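Local coordinates for protein ulvan Lyase-PL25 (Pseudoalteromonas sp. PLSV, PDB 5UAM) that cleaves ulvan, the sulfated cell-wall polysaccharide of green seaweeds, as a polysaccharide lyase of family 25 built on a beta-propeller fold, at residues A[205-219]-A[280-292]. Sequence-based numbering, arbitrary orientation.
With EDO (1,2-ethanediol), chain J; EDO (1,2-ethanediol), chain L.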
loop_
_atom_site.group_PDB
_atom_site.type_symbol
_atom_site.label_atom_id
_atom_site.label_comp_id
_atom_site.label_asym_id
_atom_site.label_seq_id
_atom_site.Cartn_x
_atom_site.Cartn_y
_atom_site.Cartn_z
ATOM N N SER A 205 -17.979 2.056 -7.738
ATOM C CA SER A 205 -17.830 2.401 -6.326
ATOM C C SER A 205 -18.094 1.189 -5.444
ATOM O O SER A 205 -19.148 0.559 -5.555
ATOM C CB SER A 205 -18.804 3.501 -5.906
ATOM O OG SER A 205 -18.492 4.732 -6.516
ATOM N N PHE A 206 -17.164 0.894 -4.527
ATOM C CA PHE A 206 -17.370 -0.186 -3.564
ATOM C C PHE A 206 -17.436 0.271 -2.110
ATOM O O PHE A 206 -17.977 -0.470 -1.272
ATOM C CB PHE A 206 -16.362 -1.342 -3.748
ATOM C CG PHE A 206 -14.940 -0.990 -3.405
ATOM C CD1 PHE A 206 -14.070 -0.480 -4.364
ATOM C CD2 PHE A 206 -14.465 -1.179 -2.121
ATOM C CE1 PHE A 206 -12.773 -0.163 -4.039
ATOM C CE2 PHE A 206 -13.173 -0.869 -1.789
ATOM C CZ PHE A 206 -12.319 -0.353 -2.752
ATOM N N LEU A 207 -16.987 1.479 -1.791
ATOM C CA LEU A 207 -17.197 2.072 -0.474
ATOM C C LEU A 207 -17.741 3.476 -0.670
ATOM O O LEU A 207 -17.197 4.250 -1.460
ATOM C CB LEU A 207 -15.924 2.148 0.365
ATOM C CG LEU A 207 -15.491 0.801 0.957
ATOM C CD1 LEU A 207 -14.034 0.870 1.427
ATOM C CD2 LEU A 207 -16.397 0.401 2.106
ATOM N N LYS A 208 -18.821 3.783 0.036
ATOM C CA LYS A 208 -19.560 5.032 -0.120
ATOM C C LYS A 208 -19.100 6.103 0.862
ATOM O O LYS A 208 -19.093 5.879 2.077
ATOM C CB LYS A 208 -21.029 4.744 0.179
ATOM C CG LYS A 208 -21.953 5.952 0.125
ATOM C CD LYS A 208 -22.120 6.428 -1.309
ATOM C CE LYS A 208 -23.285 7.371 -1.396
ATOM N NZ LYS A 208 -23.503 7.833 -2.800
ATOM N N HIS A 209 -18.816 7.294 0.346
ATOM C CA HIS A 209 -18.729 8.489 1.173
ATOM C C HIS A 209 -20.068 9.215 1.147
ATOM O O HIS A 209 -20.782 9.209 0.141
ATOM C CB HIS A 209 -17.621 9.438 0.687
ATOM C CG HIS A 209 -18.078 10.439 -0.330
ATOM N ND1 HIS A 209 -18.211 10.141 -1.673
ATOM C CD2 HIS A 209 -18.454 11.734 -0.198
ATOM C CE1 HIS A 209 -18.640 11.208 -2.319
ATOM N NE2 HIS A 209 -18.793 12.191 -1.449
ATOM N N LYS A 210 -20.412 9.850 2.264
ATOM C CA LYS A 210 -21.683 10.554 2.402
ATOM C C LYS A 210 -21.706 11.267 3.746
ATOM O O LYS A 210 -20.910 10.956 4.634
ATOM C CB LYS A 210 -22.895 9.612 2.313
ATOM C CG LYS A 210 -22.862 8.443 3.331
ATOM C CD LYS A 210 -24.172 7.663 3.276
ATOM C CE LYS A 210 -24.128 6.383 4.092
ATOM N NZ LYS A 210 -23.940 6.651 5.540
ATOM N N ARG A 211 -22.614 12.232 3.874
ATOM C CA ARG A 211 -22.774 12.928 5.143
ATOM C C ARG A 211 -23.343 11.974 6.176
ATOM O O ARG A 211 -24.254 11.192 5.889
ATOM C CB ARG A 211 -23.757 14.095 5.020
ATOM C CG ARG A 211 -23.418 15.166 3.995
ATOM C CD ARG A 211 -22.315 16.117 4.444
ATOM N NE ARG A 211 -22.407 16.514 5.848
ATOM C CZ ARG A 211 -21.511 17.281 6.464
ATOM N NH1 ARG A 211 -20.460 17.759 5.803
ATOM N NH2 ARG A 211 -21.667 17.573 7.747
ATOM N N ARG A 212 -22.828 12.072 7.393
ATOM C CA ARG A 212 -23.486 11.452 8.526
ATOM C C ARG A 212 -24.697 12.261 8.962
ATOM O O ARG A 212 -24.737 13.492 8.839
ATOM C CB ARG A 212 -22.511 11.335 9.685
ATOM C CG ARG A 212 -21.410 10.400 9.335
ATOM C CD ARG A 212 -20.517 10.156 10.460
ATOM N NE ARG A 212 -21.184 9.541 11.601
ATOM C CZ ARG A 212 -20.621 8.624 12.376
ATOM N NH1 ARG A 212 -19.397 8.193 12.117
ATOM N NH2 ARG A 212 -21.283 8.143 13.424
ATOM N N THR A 213 -25.696 11.554 9.484
ATOM C CA THR A 213 -26.903 12.208 9.975
ATOM C C THR A 213 -26.877 12.466 11.475
ATOM O O THR A 213 -27.789 13.118 11.986
ATOM C CB THR A 213 -28.141 11.370 9.632
ATOM O OG1 THR A 213 -28.016 10.071 10.232
ATOM C CG2 THR A 213 -28.270 11.213 8.114
ATOM N N ASP A 214 -25.856 11.978 12.187
ATOM C CA ASP A 214 -25.786 12.103 13.640
ATOM C C ASP A 214 -24.723 13.075 14.127
ATOM O O ASP A 214 -24.837 13.572 15.252
ATOM C CB ASP A 214 -25.514 10.726 14.267
ATOM C CG ASP A 214 -24.221 10.085 13.761
ATOM O OD1 ASP A 214 -23.895 10.174 12.551
ATOM O OD2 ASP A 214 -23.523 9.464 14.591
ATOM N N ILE A 215 -23.691 13.344 13.322
ATOM C CA ILE A 215 -22.605 14.251 13.674
ATOM C C ILE A 215 -22.207 15.028 12.425
ATOM O O ILE A 215 -22.559 14.661 11.304
ATOM C CB ILE A 215 -21.379 13.498 14.234
ATOM C CG1 ILE A 215 -20.847 12.473 13.218
ATOM C CG2 ILE A 215 -21.741 12.808 15.551
ATOM C CD1 ILE A 215 -19.537 11.807 13.650
ATOM N N ASP A 216 -21.456 16.113 12.631
ATOM C CA ASP A 216 -21.032 16.986 11.530
ATOM C C ASP A 216 -19.733 16.460 10.913
ATOM O O ASP A 216 -18.641 17.014 11.067
ATOM C CB ASP A 216 -20.872 18.418 12.025
ATOM C CG ASP A 216 -22.187 19.058 12.409
ATOM O OD1 ASP A 216 -23.206 18.767 11.750
ATOM O OD2 ASP A 216 -22.199 19.857 13.370
ATOM N N ALA A 217 -19.876 15.353 10.189
ATOM C CA ALA A 217 -18.748 14.664 9.585
ATOM C C ALA A 217 -19.249 13.890 8.378
ATOM O O ALA A 217 -20.457 13.728 8.169
ATOM C CB ALA A 217 -18.078 13.722 10.588
ATOM N N VAL A 218 -18.297 13.404 7.588
ATOM C CA VAL A 218 -18.563 12.647 6.372
ATOM C C VAL A 218 -17.921 11.276 6.528
ATOM O O VAL A 218 -16.808 11.157 7.055
ATOM C CB VAL A 218 -17.997 13.391 5.142
ATOM C CG1 VAL A 218 -18.074 12.539 3.878
ATOM C CG2 VAL A 218 -18.735 14.703 4.946
ATOM N N ASP A 219 -18.635 10.235 6.096
ATOM C CA ASP A 219 -18.048 8.904 6.043
ATOM C C ASP A 219 -16.916 8.894 5.019
ATOM O O ASP A 219 -17.096 9.310 3.871
ATOM C CB ASP A 219 -19.075 7.854 5.608
ATOM C CG ASP A 219 -20.193 7.623 6.611
ATOM O OD1 ASP A 219 -20.056 7.884 7.831
ATOM O OD2 ASP A 219 -21.240 7.125 6.142
ATOM N N LYS A 280 -23.931 -11.764 0.724
ATOM C CA LYS A 280 -23.701 -10.840 -0.372
ATOM C C LYS A 280 -24.054 -9.419 0.040
ATOM O O LYS A 280 -25.002 -9.176 0.794
ATOM C CB LYS A 280 -24.483 -11.288 -1.610
ATOM C CG LYS A 280 -23.866 -12.545 -2.225
ATOM C CD LYS A 280 -24.666 -13.085 -3.402
ATOM C CE LYS A 280 -24.015 -14.356 -3.935
ATOM N NZ LYS A 280 -24.857 -15.057 -4.948
ATOM N N LEU A 281 -23.280 -8.474 -0.486
ATOM C CA LEU A 281 -23.388 -7.066 -0.138
ATOM C C LEU A 281 -23.797 -6.254 -1.359
ATOM O O LEU A 281 -23.304 -6.492 -2.466
ATOM C CB LEU A 281 -22.032 -6.547 0.333
ATOM C CG LEU A 281 -21.385 -7.333 1.480
ATOM C CD1 LEU A 281 -19.934 -6.956 1.658
ATOM C CD2 LEU A 281 -22.162 -7.115 2.774
ATOM N N VAL A 282 -24.658 -5.268 -1.148
ATOM C CA VAL A 282 -25.007 -4.317 -2.196
ATOM C C VAL A 282 -23.944 -3.227 -2.249
ATOM O O VAL A 282 -23.526 -2.705 -1.210
ATOM C CB VAL A 282 -26.392 -3.707 -1.929
ATOM C CG1 VAL A 282 -26.748 -2.701 -3.009
ATOM C CG2 VAL A 282 -27.447 -4.801 -1.847
ATOM N N LEU A 283 -23.502 -2.879 -3.461
ATOM C CA LEU A 283 -22.505 -1.828 -3.594
ATOM C C LEU A 283 -23.170 -0.497 -3.906
ATOM O O LEU A 283 -24.214 -0.451 -4.557
ATOM C CB LEU A 283 -21.540 -2.109 -4.749
ATOM C CG LEU A 283 -20.566 -3.266 -4.656
ATOM C CD1 LEU A 283 -19.435 -3.047 -5.642
ATOM C CD2 LEU A 283 -20.011 -3.397 -3.277
ATOM N N PRO A 284 -22.557 0.609 -3.476
ATOM C CA PRO A 284 -21.358 0.673 -2.647
ATOM C C PRO A 284 -21.696 0.404 -1.194
ATOM O O PRO A 284 -22.821 0.723 -0.756
ATOM C CB PRO A 284 -20.889 2.122 -2.835
ATOM C CG PRO A 284 -22.126 2.865 -3.072
ATOM C CD PRO A 284 -23.017 1.949 -3.879
ATOM N N VAL A 285 -20.756 -0.200 -0.468
ATOM C CA VAL A 285 -20.958 -0.494 0.940
ATOM C C VAL A 285 -20.926 0.801 1.737
ATOM O O VAL A 285 -20.003 1.617 1.600
ATOM C CB VAL A 285 -19.914 -1.504 1.425
ATOM C CG1 VAL A 285 -20.001 -1.678 2.948
ATOM C CG2 VAL A 285 -20.096 -2.823 0.703
ATOM N N THR A 286 -21.938 0.988 2.581
ATOM C CA THR A 286 -22.019 2.129 3.479
ATOM C C THR A 286 -21.486 1.760 4.857
ATOM O O THR A 286 -21.380 0.589 5.219
ATOM C CB THR A 286 -23.470 2.545 3.650
ATOM O OG1 THR A 286 -24.178 1.437 4.215
ATOM C CG2 THR A 286 -24.094 2.936 2.316
ATOM N N ARG A 287 -21.221 2.790 5.655
ATOM C CA ARG A 287 -20.796 2.563 7.031
ATOM C C ARG A 287 -21.807 1.706 7.785
ATOM O O ARG A 287 -21.428 0.806 8.540
ATOM C CB ARG A 287 -20.588 3.902 7.741
ATOM C CG ARG A 287 -20.003 3.755 9.162
ATOM C CD ARG A 287 -20.143 5.034 9.951
ATOM N NE ARG A 287 -21.398 5.079 10.689
ATOM C CZ ARG A 287 -22.469 5.804 10.364
ATOM N NH1 ARG A 287 -22.497 6.591 9.283
ATOM N NH2 ARG A 287 -23.539 5.740 11.140
ATOM N N GLU A 288 -23.100 1.947 7.575
ATOM C CA GLU A 288 -24.115 1.209 8.319
ATOM C C GLU A 288 -24.090 -0.267 7.954
ATOM O O GLU A 288 -24.203 -1.135 8.827
ATOM C CB GLU A 288 -25.488 1.826 8.048
ATOM C CG GLU A 288 -25.658 3.218 8.660
ATOM C CD GLU A 288 -25.262 4.374 7.743
ATOM O OE1 GLU A 288 -24.529 4.172 6.758
ATOM O OE2 GLU A 288 -25.743 5.504 8.001
ATOM N N VAL A 289 -23.952 -0.576 6.669
ATOM C CA VAL A 289 -23.854 -1.970 6.268
ATOM C C VAL A 289 -22.549 -2.574 6.748
ATOM O O VAL A 289 -22.511 -3.737 7.166
ATOM C CB VAL A 289 -24.014 -2.093 4.747
ATOM C CG1 VAL A 289 -23.594 -3.504 4.265
ATOM C CG2 VAL A 289 -25.452 -1.755 4.367
ATOM N N ALA A 290 -21.448 -1.821 6.652
ATOM C CA ALA A 290 -20.161 -2.346 7.090
ATOM C C ALA A 290 -20.186 -2.697 8.577
ATOM O O ALA A 290 -19.705 -3.761 8.988
ATOM C CB ALA A 290 -19.049 -1.337 6.793
ATOM N N ASP A 291 -20.713 -1.799 9.406
ATOM C CA ASP A 291 -20.793 -2.094 10.835
ATOM C C ASP A 291 -21.628 -3.333 11.117
ATOM O O ASP A 291 -21.366 -4.047 12.088
ATOM C CB ASP A 291 -21.366 -0.898 11.606
ATOM C CG ASP A 291 -20.350 0.215 11.808
ATOM O OD1 ASP A 291 -19.158 0.030 11.478
ATOM O OD2 ASP A 291 -20.737 1.299 12.285
ATOM N N GLU A 292 -22.632 -3.607 10.289
ATOM C CA GLU A 292 -23.498 -4.759 10.477
ATOM C C GLU A 292 -22.887 -6.045 9.933
ATOM O O GLU A 292 -23.088 -7.113 10.527
ATOM C CB GLU A 292 -24.839 -4.486 9.786
ATOM C CG GLU A 292 -25.845 -5.648 9.802
ATOM C CD GLU A 292 -26.505 -5.843 11.153
ATOM O OE1 GLU A 292 -26.326 -4.976 12.039
ATOM O OE2 GLU A 292 -27.209 -6.866 11.315
HETATM C C1 EDO J . -20.922 9.599 -4.682
HETATM O O1 EDO J . -21.033 9.085 -3.344
HETATM C C2 EDO J . -21.942 10.712 -4.889
HETATM O O2 EDO J . -21.706 11.750 -3.931
HETATM C C1 EDO L . -19.741 -7.730 11.909
HETATM O O1 EDO L . -18.667 -8.428 12.582
HETATM C C2 EDO L . -20.796 -7.279 12.908
HETATM O O2 EDO L . -20.252 -6.239 13.726
HETATM O O HOH W 1 -20.913 5.228 4.132
HETATM O O HOH W 2 -25.124 8.529 9.240
#
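Arg-287 and Arg-212 lay their guanidinium groups flat on one another at the outer side of this beta-propeller, where the first turn of helix 287-293 meets the hairpin formed by strands 204-211 and 217-227. The pair illustrates how like charges may stack when each has a carboxylate partner of its own. Arg-287 can be followed outward: CB rests 3.7 Å from Asp-219 OD2, CD touches both Asp-219 OD1 and Arg-212 NH1, and a bend at chi3 (90°) turns the head over Arg-212. There NE lies against Arg-212 NH1 and CZ, and CZ lies 3.9 Å above Arg-212 CZ, with the planes only 3° apart. NH1 donates to the syn lone pair of Asp-219 OD1 at 3.1 Å, an oxygen also hydrogen-bonded to Tyr-239 OH, which Arg-212 NH1 meets as well, while NH2 sits over Arg-212 NH2. Arg-212 is itself held side-on by Asp-214, NE and NH2 each taking one oxygen, and Ile-215 CD1 covers its opposite face. Were Arg-212 cut back to an alanine, Asp-214 would probably lose its charge partner and the Arg-287 head the flat surface it lies on. Lys-210 NZ completes a salt-bridge network, bridging Asp-219 OD2 and Glu-288 OE1, each at 2.8 Å. Further along, a single bridge pairs Leu-207 with Val-285. At the helix start, where Thr-286 is the N-cap and its OG1 accepts from Val-289 N, one water accepts from Arg-287 N at 2.9 Å and donates to both Lys-208 O and Asp-219 OD2.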